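Local coordinates for periplasmic binding protein (Mycobacterium smegmatis, PDB 4MDY) that probably serves as the solute-binding component of an ABC transporter, most likely in iron uptake, at residues A[165-179]-A[200-212]. Sequence-based numbering, arbitrary orientation.
Sequences VKTDHPQFSGKKALL and FLTQMGLTVLQVP
Val165 turns CG1 anti to its own nitrogen (chi1 170°), onto the flank of selenomethionine Met204, whose extended chain crosses it with CG 3.7 Å from Val165 CG1. Leu206 carries CG anti to its carbonyl carbon (chi1 -62°), and the branches then divide the work: CD2 packs on CB of Phe172, while CD1 faces CB of Ala177. The Phe172 ring meets the carbonyl O of Met204 at its edge, and CB of His169 sits over the centre of one face. The contact joins the end of long helix 148-168 and the start of strand 176-181 to helix 199-203, closed by a Schellman motif at Gly205, and parallel strand 207-208. Thr207 N hydrogen-bonds Lys175 O at 2.8 Å from above the carbonyl plane (36° out of it); Ala177 N bonds Thr207 O at 2.7 Å, nearly in line with its C=O. Strand 176-181 pairs along its other edge with 229-233, making 207-208 an outermost strand of this four-stranded sheet. These bonds set the register, Lys176 beside Thr207 and Ala177 beside Val208; past a weak Leu209 N to Ala177 O bond, Leu178 packs on Leu209 and Val211, while one water satisfies Gly174 N and Gly205 O, which do not bond directly.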
# COMPACT_ATOMS: atom_id res chain seq x y z
N VAL A 165 -0.64 -5.72 -18.67
CA VAL A 165 0.47 -4.79 -18.91
C VAL A 165 1.63 -5.54 -19.58
O VAL A 165 2.24 -5.05 -20.53
CB VAL A 165 0.97 -4.12 -17.60
CG1 VAL A 165 2.27 -3.36 -17.85
CG2 VAL A 165 -0.09 -3.18 -17.05
N LYS A 166 1.92 -6.74 -19.07
CA LYS A 166 2.96 -7.60 -19.62
C LYS A 166 2.69 -7.90 -21.10
O LYS A 166 3.59 -7.81 -21.93
CB LYS A 166 3.03 -8.89 -18.78
CG LYS A 166 3.96 -9.97 -19.28
CD LYS A 166 4.46 -10.84 -18.13
CE LYS A 166 4.65 -12.29 -18.53
NZ LYS A 166 3.39 -13.07 -18.39
N THR A 167 1.44 -8.23 -21.42
CA THR A 167 1.02 -8.47 -22.81
C THR A 167 1.16 -7.22 -23.69
O THR A 167 1.61 -7.31 -24.83
CB THR A 167 -0.44 -8.94 -22.83
OG1 THR A 167 -0.56 -10.15 -22.08
CG2 THR A 167 -0.94 -9.17 -24.27
N ASP A 168 0.77 -6.07 -23.15
CA ASP A 168 0.83 -4.80 -23.89
C ASP A 168 2.27 -4.29 -24.08
O ASP A 168 2.52 -3.48 -24.98
CB ASP A 168 0.01 -3.73 -23.16
CG ASP A 168 -1.49 -4.00 -23.20
OD1 ASP A 168 -1.92 -4.98 -23.85
OD2 ASP A 168 -2.23 -3.21 -22.58
N HIS A 169 3.20 -4.74 -23.24
CA HIS A 169 4.59 -4.25 -23.26
C HIS A 169 5.61 -5.37 -23.17
O HIS A 169 6.31 -5.49 -22.16
CB HIS A 169 4.85 -3.30 -22.08
CG HIS A 169 3.96 -2.10 -22.06
ND1 HIS A 169 2.73 -2.10 -21.45
CD2 HIS A 169 4.14 -0.86 -22.56
CE1 HIS A 169 2.18 -0.90 -21.58
NE2 HIS A 169 3.02 -0.13 -22.25
N PRO A 170 5.75 -6.18 -24.24
CA PRO A 170 6.75 -7.25 -24.20
C PRO A 170 8.21 -6.77 -24.07
O PRO A 170 9.08 -7.55 -23.71
CB PRO A 170 6.53 -7.99 -25.53
CG PRO A 170 5.92 -6.97 -26.43
CD PRO A 170 5.06 -6.12 -25.54
N GLN A 171 8.45 -5.49 -24.36
CA GLN A 171 9.77 -4.89 -24.20
C GLN A 171 10.25 -4.85 -22.74
O GLN A 171 11.45 -4.73 -22.49
CB GLN A 171 9.78 -3.48 -24.77
CG GLN A 171 8.88 -2.50 -24.03
CD GLN A 171 7.50 -2.36 -24.65
OE1 GLN A 171 6.99 -3.30 -25.27
NE2 GLN A 171 6.88 -1.20 -24.47
N PHE A 172 9.33 -4.94 -21.78
CA PHE A 172 9.71 -4.93 -20.35
C PHE A 172 10.45 -6.20 -19.94
O PHE A 172 11.20 -6.19 -18.96
CB PHE A 172 8.49 -4.79 -19.43
CG PHE A 172 7.73 -3.49 -19.55
CD1 PHE A 172 8.21 -2.41 -20.29
CD2 PHE A 172 6.53 -3.34 -18.87
CE1 PHE A 172 7.49 -1.24 -20.38
CE2 PHE A 172 5.81 -2.17 -18.95
CZ PHE A 172 6.29 -1.11 -19.70
N SER A 173 10.23 -7.29 -20.66
CA SER A 173 10.83 -8.58 -20.33
C SER A 173 12.34 -8.47 -20.18
O SER A 173 13.03 -7.92 -21.04
CB SER A 173 10.50 -9.63 -21.40
OG SER A 173 10.91 -10.91 -20.97
N GLY A 174 12.85 -9.00 -19.07
CA GLY A 174 14.28 -8.99 -18.79
C GLY A 174 14.89 -7.65 -18.42
O GLY A 174 16.11 -7.54 -18.31
N LYS A 175 14.07 -6.62 -18.21
CA LYS A 175 14.58 -5.32 -17.83
C LYS A 175 14.61 -5.20 -16.31
O LYS A 175 13.61 -5.48 -15.63
CB LYS A 175 13.76 -4.19 -18.44
CG LYS A 175 13.75 -4.18 -19.97
CD LYS A 175 15.15 -4.09 -20.55
CE LYS A 175 15.13 -3.68 -22.02
NZ LYS A 175 14.29 -4.59 -22.85
N LYS A 176 15.75 -4.78 -15.78
CA LYS A 176 16.00 -4.76 -14.35
C LYS A 176 15.52 -3.45 -13.73
O LYS A 176 15.88 -2.37 -14.18
CB LYS A 176 17.48 -5.00 -14.08
CG LYS A 176 17.94 -6.33 -14.66
CD LYS A 176 19.44 -6.51 -14.60
CE LYS A 176 19.85 -7.80 -15.29
NZ LYS A 176 21.31 -8.03 -15.17
N ALA A 177 14.69 -3.58 -12.70
CA ALA A 177 14.01 -2.45 -12.09
C ALA A 177 14.36 -2.38 -10.61
O ALA A 177 14.53 -3.41 -9.95
CB ALA A 177 12.51 -2.58 -12.25
N LEU A 178 14.49 -1.15 -10.12
CA LEU A 178 14.57 -0.86 -8.69
C LEU A 178 13.47 0.13 -8.33
O LEU A 178 13.16 1.04 -9.10
CB LEU A 178 15.93 -0.28 -8.31
CG LEU A 178 17.15 -1.21 -8.33
CD1 LEU A 178 18.43 -0.41 -8.20
CD2 LEU A 178 17.07 -2.24 -7.21
N LEU A 179 12.88 -0.08 -7.16
CA LEU A 179 11.85 0.77 -6.62
C LEU A 179 12.41 1.51 -5.41
O LEU A 179 12.67 0.90 -4.36
CB LEU A 179 10.63 -0.05 -6.23
CG LEU A 179 9.46 0.73 -5.65
CD1 LEU A 179 8.92 1.70 -6.69
CD2 LEU A 179 8.37 -0.21 -5.16
N PHE A 200 4.03 -6.74 -8.13
CA PHE A 200 3.39 -6.07 -9.26
C PHE A 200 4.37 -5.79 -10.39
O PHE A 200 3.99 -5.86 -11.55
CB PHE A 200 2.65 -4.80 -8.82
CG PHE A 200 3.54 -3.62 -8.57
CD1 PHE A 200 4.18 -3.44 -7.35
CD2 PHE A 200 3.71 -2.65 -9.56
CE1 PHE A 200 4.98 -2.33 -7.12
CE2 PHE A 200 4.50 -1.54 -9.33
CZ PHE A 200 5.14 -1.37 -8.11
N LEU A 201 5.63 -5.51 -10.06
CA LEU A 201 6.65 -5.26 -11.08
C LEU A 201 7.00 -6.55 -11.81
O LEU A 201 7.11 -6.56 -13.04
CB LEU A 201 7.90 -4.65 -10.45
CG LEU A 201 7.73 -3.26 -9.84
CD1 LEU A 201 8.96 -2.90 -9.02
CD2 LEU A 201 7.47 -2.21 -10.90
N THR A 202 7.18 -7.62 -11.04
CA THR A 202 7.46 -8.94 -11.59
C THR A 202 6.33 -9.41 -12.51
O THR A 202 6.58 -9.96 -13.59
CB THR A 202 7.71 -9.96 -10.45
OG1 THR A 202 8.87 -9.56 -9.71
CG2 THR A 202 7.93 -11.38 -10.98
N GLN A 203 5.09 -9.17 -12.10
CA GLN A 203 3.89 -9.53 -12.88
C GLN A 203 3.80 -8.77 -14.21
O GLN A 203 3.21 -9.27 -15.17
CB GLN A 203 2.62 -9.25 -12.09
CG GLN A 203 2.31 -10.20 -10.95
CD GLN A 203 1.08 -9.76 -10.17
OE1 GLN A 203 1.12 -8.80 -9.41
NE2 GLN A 203 -0.04 -10.45 -10.38
N MSE A 204 4.36 -7.57 -14.25
CA MSE A 204 4.43 -6.78 -15.49
C MSE A 204 5.54 -7.24 -16.41
O MSE A 204 5.66 -6.74 -17.53
CB MSE A 204 4.67 -5.31 -15.16
CG MSE A 204 3.44 -4.62 -14.59
SE MSE A 204 3.98 -2.76 -14.23
CE MSE A 204 2.41 -1.99 -13.33
N GLY A 205 6.37 -8.18 -15.95
CA GLY A 205 7.43 -8.77 -16.78
C GLY A 205 8.83 -8.30 -16.44
O GLY A 205 9.80 -8.81 -17.00
N LEU A 206 8.95 -7.35 -15.52
CA LEU A 206 10.24 -6.80 -15.13
C LEU A 206 11.01 -7.75 -14.22
O LEU A 206 10.44 -8.64 -13.58
CB LEU A 206 10.06 -5.47 -14.40
CG LEU A 206 9.41 -4.36 -15.21
CD1 LEU A 206 8.94 -3.23 -14.29
CD2 LEU A 206 10.38 -3.83 -16.25
N THR A 207 12.32 -7.54 -14.18
CA THR A 207 13.20 -8.22 -13.24
C THR A 207 13.44 -7.29 -12.07
O THR A 207 13.86 -6.13 -12.23
CB THR A 207 14.52 -8.65 -13.91
OG1 THR A 207 14.26 -9.70 -14.86
CG2 THR A 207 15.52 -9.14 -12.88
N VAL A 208 13.15 -7.79 -10.88
CA VAL A 208 13.31 -7.04 -9.65
C VAL A 208 14.63 -7.45 -9.01
O VAL A 208 14.77 -8.56 -8.50
CB VAL A 208 12.12 -7.31 -8.69
CG1 VAL A 208 12.32 -6.62 -7.36
CG2 VAL A 208 10.82 -6.85 -9.33
N LEU A 209 15.60 -6.54 -9.06
CA LEU A 209 16.93 -6.77 -8.51
C LEU A 209 16.93 -6.93 -6.99
O LEU A 209 16.23 -6.20 -6.29
CB LEU A 209 17.85 -5.59 -8.84
CG LEU A 209 18.31 -5.42 -10.27
CD1 LEU A 209 19.16 -4.15 -10.37
CD2 LEU A 209 19.09 -6.64 -10.73
N GLN A 210 17.72 -7.87 -6.49
CA GLN A 210 18.02 -7.93 -5.06
C GLN A 210 18.69 -6.63 -4.64
O GLN A 210 19.62 -6.15 -5.28
CB GLN A 210 18.94 -9.12 -4.73
CG GLN A 210 18.22 -10.32 -4.14
CD GLN A 210 17.59 -10.00 -2.79
OE1 GLN A 210 18.11 -9.18 -2.01
NE2 GLN A 210 16.45 -10.63 -2.50
N VAL A 211 18.20 -6.05 -3.55
CA VAL A 211 18.70 -4.77 -3.08
C VAL A 211 18.41 -4.66 -1.57
O VAL A 211 17.39 -5.17 -1.10
CB VAL A 211 18.03 -3.60 -3.87
CG1 VAL A 211 16.55 -3.48 -3.55
CG2 VAL A 211 18.73 -2.28 -3.62
N PRO A 212 19.32 -4.03 -0.80
CA PRO A 212 19.02 -3.80 0.61
C PRO A 212 18.04 -2.65 0.80
O PRO A 212 17.90 -1.82 -0.10
CB PRO A 212 20.39 -3.47 1.23
CG PRO A 212 21.36 -3.36 0.10
CD PRO A 212 20.64 -3.51 -1.20
O HOH W 1 6.48 -7.74 -20.31
O HOH W 2 16.45 -10.21 -16.45
O HOH W 3 12.26 -10.25 -16.62